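Local structure of J domain-containing protein required for chloroplast accumulation response 1 (Arabidopsis thaliana, 3AG7) at residues G24-R27 with S28-T32; K44-L48 with M49-E53. The protein is required for chloroplast photorelocation movement, modulating chloroplast actin filaments, and needs the co-chaperone activity of its auxilin-like J domain, the part described here. All coordinates share one frame; numbering follows the deposited sequence.

Interaction 1 of 2, residues G24-R27 with S28-T32; sequences GNIR and SLLST
Asn25 caps the N terminus of helix 26-30, and its side chain reaches Ser28. Asn25 OD1 accepts from Ser28 N at 2.8 Å. The N-H points well (162°), but it comes from above the amide plane of Asn25. CG of Asn25 stands opposite its own backbone N (chi1 -175°), which swings the amide over the first turn. Leu29 N donates to Asn25 O at 3.2 Å. From the next residue, Ile26 CG1 meets Leu30 CD1 at 3.6 Å, and the two side chains cross at a slant. A backbone bond from Leu30 N to Ile26 O, 2.9 Å, joins them too. Arg27 O takes two bonds from Ser31, one from each face of its carbonyl plane. Ser31 OG is at 2.7 Å from Arg27 O and Ser31 N at 2.9 Å. Thr32 OG1 also donates to Ser28 O. Farther out, Ile26 and Leu29 pack on Leu93 of helix 80-100, while Leu30 rests on Ser60 and Ala64 of helix 54-68. Polar side chains thus back up the helix bonds: the Asn25 amide serves an early N-H, and the Ser31 and Thr32 hydroxyls serve the carbonyls of Arg27 and Ser28. Its apolar side chains face the longer helices.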
loop_
_atom_site.group_PDB
_atom_site.type_symbol
_atom_site.label_atom_id
_atom_site.label_comp_id
_atom_site.label_asym_id
_atom_site.label_seq_id
_atom_site.Cartn_x
_atom_site.Cartn_y
_atom_site.Cartn_z
ATOM N N GLY A 24 6.677 7.430 -5.014
ATOM C CA GLY A 24 8.103 7.348 -4.830
ATOM C C GLY A 24 8.587 7.588 -3.410
ATOM O O GLY A 24 9.767 7.486 -3.147
ATOM N N ASN A 25 7.673 7.958 -2.513
ATOM C CA ASN A 25 8.062 8.323 -1.153
ATOM C C ASN A 25 7.515 7.338 -0.145
ATOM O O ASN A 25 6.320 7.340 0.125
ATOM C CB ASN A 25 7.573 9.732 -0.808
ATOM C CG ASN A 25 8.076 10.175 0.537
ATOM O OD1 ASN A 25 7.863 9.485 1.523
ATOM N ND2 ASN A 25 8.836 11.270 0.570
ATOM N N ILE A 26 8.384 6.502 0.431
ATOM C CA ILE A 26 7.870 5.313 1.124
ATOM C C ILE A 26 7.152 5.721 2.398
ATOM O O ILE A 26 6.147 5.111 2.782
ATOM C CB ILE A 26 8.985 4.265 1.430
ATOM C CG1 ILE A 26 8.419 2.915 1.913
ATOM C CG2 ILE A 26 9.931 4.789 2.534
ATOM C CD1 ILE A 26 7.380 2.262 1.008
ATOM N N ARG A 27 7.660 6.747 3.064
ATOM C CA ARG A 27 6.999 7.190 4.291
ATOM C C ARG A 27 5.645 7.834 4.005
ATOM O O ARG A 27 4.689 7.699 4.789
ATOM C CB ARG A 27 7.893 8.180 5.019
ATOM C CG ARG A 27 9.131 7.543 5.580
ATOM C CD ARG A 27 9.999 8.637 6.185
ATOM N NE ARG A 27 11.240 8.113 6.766
ATOM C CZ ARG A 27 12.397 8.042 6.115
ATOM N NH1 ARG A 27 12.464 8.339 4.818
ATOM N NH2 ARG A 27 13.493 7.607 6.740
ATOM N N SER A 28 5.552 8.577 2.905
ATOM C CA SER A 28 4.252 9.198 2.541
ATOM C C SER A 28 3.157 8.143 2.325
ATOM O O SER A 28 1.998 8.335 2.746
ATOM C CB SER A 28 4.385 10.038 1.265
ATOM O OG SER A 28 5.201 11.198 1.467
ATOM N N LEU A 29 3.531 7.051 1.668
ATOM C CA LEU A 29 2.594 5.925 1.431
ATOM C C LEU A 29 2.334 5.156 2.722
ATOM O O LEU A 29 1.182 4.971 3.096
ATOM C CB LEU A 29 3.139 4.971 0.381
ATOM C CG LEU A 29 3.409 5.595 -0.999
ATOM C CD1 LEU A 29 4.144 4.574 -1.878
ATOM C CD2 LEU A 29 2.101 6.127 -1.688
ATOM N N LEU A 30 3.390 4.749 3.419
ATOM C CA LEU A 30 3.221 3.945 4.658
ATOM C C LEU A 30 2.398 4.667 5.761
ATOM O O LEU A 30 1.559 4.041 6.421
ATOM C CB LEU A 30 4.567 3.499 5.249
ATOM C CG LEU A 30 5.402 2.502 4.434
ATOM C CD1 LEU A 30 6.838 2.368 5.057
ATOM C CD2 LEU A 30 4.665 1.152 4.340
ATOM N N SER A 31 2.655 5.954 5.944
ATOM C CA SER A 31 2.013 6.769 6.970
ATOM C C SER A 31 0.526 7.066 6.651
ATOM O O SER A 31 -0.194 7.640 7.491
ATOM C CB SER A 31 2.780 8.090 7.200
ATOM O OG SER A 31 2.667 8.920 6.069
ATOM N N THR A 32 0.087 6.714 5.451
ATOM C CA THR A 32 -1.295 6.986 5.019
ATOM C C THR A 32 -2.051 5.753 4.464
ATOM O O THR A 32 -3.161 5.893 3.945
ATOM C CB THR A 32 -1.379 8.100 3.941
ATOM O OG1 THR A 32 -0.670 7.704 2.741
ATOM C CG2 THR A 32 -0.864 9.431 4.494
#

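Interaction 2 of 2, residues K44-L48 with M49-E53; sequences KPVPL and MDMIE
The carboxylate of Asp50 is the flat group of this turn, and the ring of Pro47 lies over one of its faces. Asp50 OD2 is 3.3 Å from Pro47 CG, and ring atom CD follows close behind. The touch is between ring C-H groups and a carboxylate oxygen, and the two side chains are set at a slant to each other. On the way to the carboxylate, Asp50 CB passes CG1 of Val46 at 3.8 Å.

Two peptide carbonyls are the other flat groups. Asp50 N donates to Pro47 O at 3.0 Å, and Met51 N donates to Leu48 O at 3.1 Å. Both donors stand well above the carbonyl planes, by 54° and 59°. These successive i to i+3 bonds make a tight 3-10 turn. Leu48 O is also flanked by carbon: Met51 CG and Ile52 CD1 each come to 3.4 Å from it.

Met51 is the buried residue here. Its CG sits between the backbone N and the carbonyl carbon (chi1 59°), and the chain bends again at its end. This carries CE back to Val46, 3.6 Å from Val46 CG1. Leu48 CD2 is only a loose neighbour of Met51 SD. Beyond the turn, Met51 packs on Leu30 of helix 26-30.

The turn leads to Glu53, the N-cap residue of helix 54-68, in the J domain. It thus sorts its chemistry. Asp50 and Pro47 stay at the surface, while the thioether of Met51 is turned inward.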
loop_
_atom_site.group_PDB
_atom_site.type_symbol
_atom_site.label_atom_id
_atom_site.label_comp_id
_atom_site.label_asym_id
_atom_site.label_seq_id
_atom_site.Cartn_x
_atom_site.Cartn_y
_atom_site.Cartn_z
ATOM N N LYS A 44 -2.065 -1.480 10.962
ATOM C CA LYS A 44 -2.128 -0.541 12.067
ATOM C C LYS A 44 -1.482 0.782 11.650
ATOM O O LYS A 44 -0.418 0.780 11.082
ATOM C CB LYS A 44 -1.465 -1.144 13.307
ATOM C CG LYS A 44 -2.372 -2.194 13.981
ATOM C CD LYS A 44 -1.640 -3.081 14.983
ATOM C CE LYS A 44 -2.337 -4.451 15.093
ATOM N NZ LYS A 44 -2.568 -4.920 16.507
ATOM N N PRO A 45 -2.171 1.913 11.870
ATOM C CA PRO A 45 -1.617 3.218 11.512
ATOM C C PRO A 45 -0.258 3.488 12.124
ATOM O O PRO A 45 -0.018 3.144 13.297
ATOM C CB PRO A 45 -2.665 4.223 12.041
ATOM C CG PRO A 45 -3.509 3.477 12.946
ATOM C CD PRO A 45 -3.497 2.036 12.491
ATOM N N VAL A 46 0.603 4.151 11.353
ATOM C CA VAL A 46 1.973 4.409 11.796
ATOM C C VAL A 46 2.263 5.866 11.434
ATOM O O VAL A 46 2.271 6.186 10.260
ATOM C CB VAL A 46 3.072 3.451 11.118
ATOM C CG1 VAL A 46 4.448 3.691 11.764
ATOM C CG2 VAL A 46 2.719 1.959 11.182
ATOM N N PRO A 47 2.474 6.755 12.434
ATOM C CA PRO A 47 2.717 8.189 12.223
ATOM C C PRO A 47 4.133 8.413 11.702
ATOM O O PRO A 47 4.972 7.522 11.846
ATOM C CB PRO A 47 2.595 8.770 13.635
ATOM C CG PRO A 47 2.973 7.625 14.536
ATOM C CD PRO A 47 2.524 6.383 13.863
ATOM N N LEU A 48 4.408 9.560 11.095
ATOM C CA LEU A 48 5.749 9.818 10.574
ATOM C C LEU A 48 6.827 9.645 11.667
ATOM O O LEU A 48 7.925 9.188 11.385
ATOM C CB LEU A 48 5.830 11.217 9.966
ATOM C CG LEU A 48 5.121 11.509 8.620
ATOM C CD1 LEU A 48 5.120 13.011 8.262
ATOM C CD2 LEU A 48 5.739 10.683 7.437
ATOM N N MET A 49 6.500 9.997 12.913
ATOM C CA MET A 49 7.484 9.972 13.963
ATOM C C MET A 49 7.902 8.558 14.342
ATOM O O MET A 49 8.922 8.402 15.002
ATOM C CB MET A 49 6.968 10.742 15.180
ATOM C CG MET A 49 6.981 12.266 14.906
ATOM S SD MET A 49 8.649 12.987 15.011
ATOM C CE MET A 49 8.945 12.918 16.762
ATOM N N ASP A 50 7.124 7.551 13.930
ATOM C CA ASP A 50 7.468 6.162 14.190
ATOM C C ASP A 50 8.140 5.470 12.998
ATOM O O ASP A 50 8.358 4.258 13.014
ATOM C CB ASP A 50 6.244 5.344 14.618
ATOM C CG ASP A 50 5.724 5.715 15.990
ATOM O OD1 ASP A 50 6.440 6.379 16.771
ATOM O OD2 ASP A 50 4.594 5.287 16.287
ATOM N N MET A 51 8.508 6.242 11.987
ATOM C CA MET A 51 9.173 5.689 10.800
ATOM C C MET A 51 10.293 6.622 10.357
ATOM O O MET A 51 10.395 7.009 9.174
ATOM C CB MET A 51 8.155 5.411 9.673
ATOM C CG MET A 51 7.368 6.638 9.215
ATOM S SD MET A 51 6.248 6.286 7.828
ATOM C CE MET A 51 5.069 5.200 8.596
ATOM N N ILE A 52 11.092 7.035 11.342
ATOM C CA ILE A 52 12.185 8.005 11.122
ATOM C C ILE A 52 13.466 7.256 10.734
ATOM O O ILE A 52 13.979 7.407 9.602
ATOM C CB ILE A 52 12.448 8.865 12.406
ATOM C CG1 ILE A 52 11.218 9.745 12.747
ATOM C CG2 ILE A 52 13.680 9.734 12.184
ATOM C CD1 ILE A 52 10.857 10.805 11.676
ATOM N N GLU A 53 13.949 6.394 11.631
ATOM C CA GLU A 53 15.212 5.714 11.378
ATOM C C GLU A 53 15.008 4.586 10.389
ATOM O O GLU A 53 13.876 4.110 10.204
ATOM C CB GLU A 53 15.885 5.210 12.659
ATOM C CG GLU A 53 15.287 3.951 13.283
ATOM C CD GLU A 53 14.079 4.234 14.144
ATOM O OE1 GLU A 53 13.625 3.285 14.843
ATOM O OE2 GLU A 53 13.583 5.392 14.132
#

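How the interactions relate
From the N terminus, the chain leaves helix 5-19 and enters interaction 1, which runs from the cap through all of helix 26-30. It then runs through a loop to interaction 2, a local turn just ahead of helix 54-68. The two contacts are in series; they neither nest nor cross. They do meet in space, with centres about 10 Å apart. The guanidinium of Arg27 joins them: its NE bonds to Met51 O at 2.8 Å and its NH2 to Ile52 O. Ser31 packs against Val46 O and Met51 CE. The loop before helix 54-68 is thereby fastened to the side of helix 26-30.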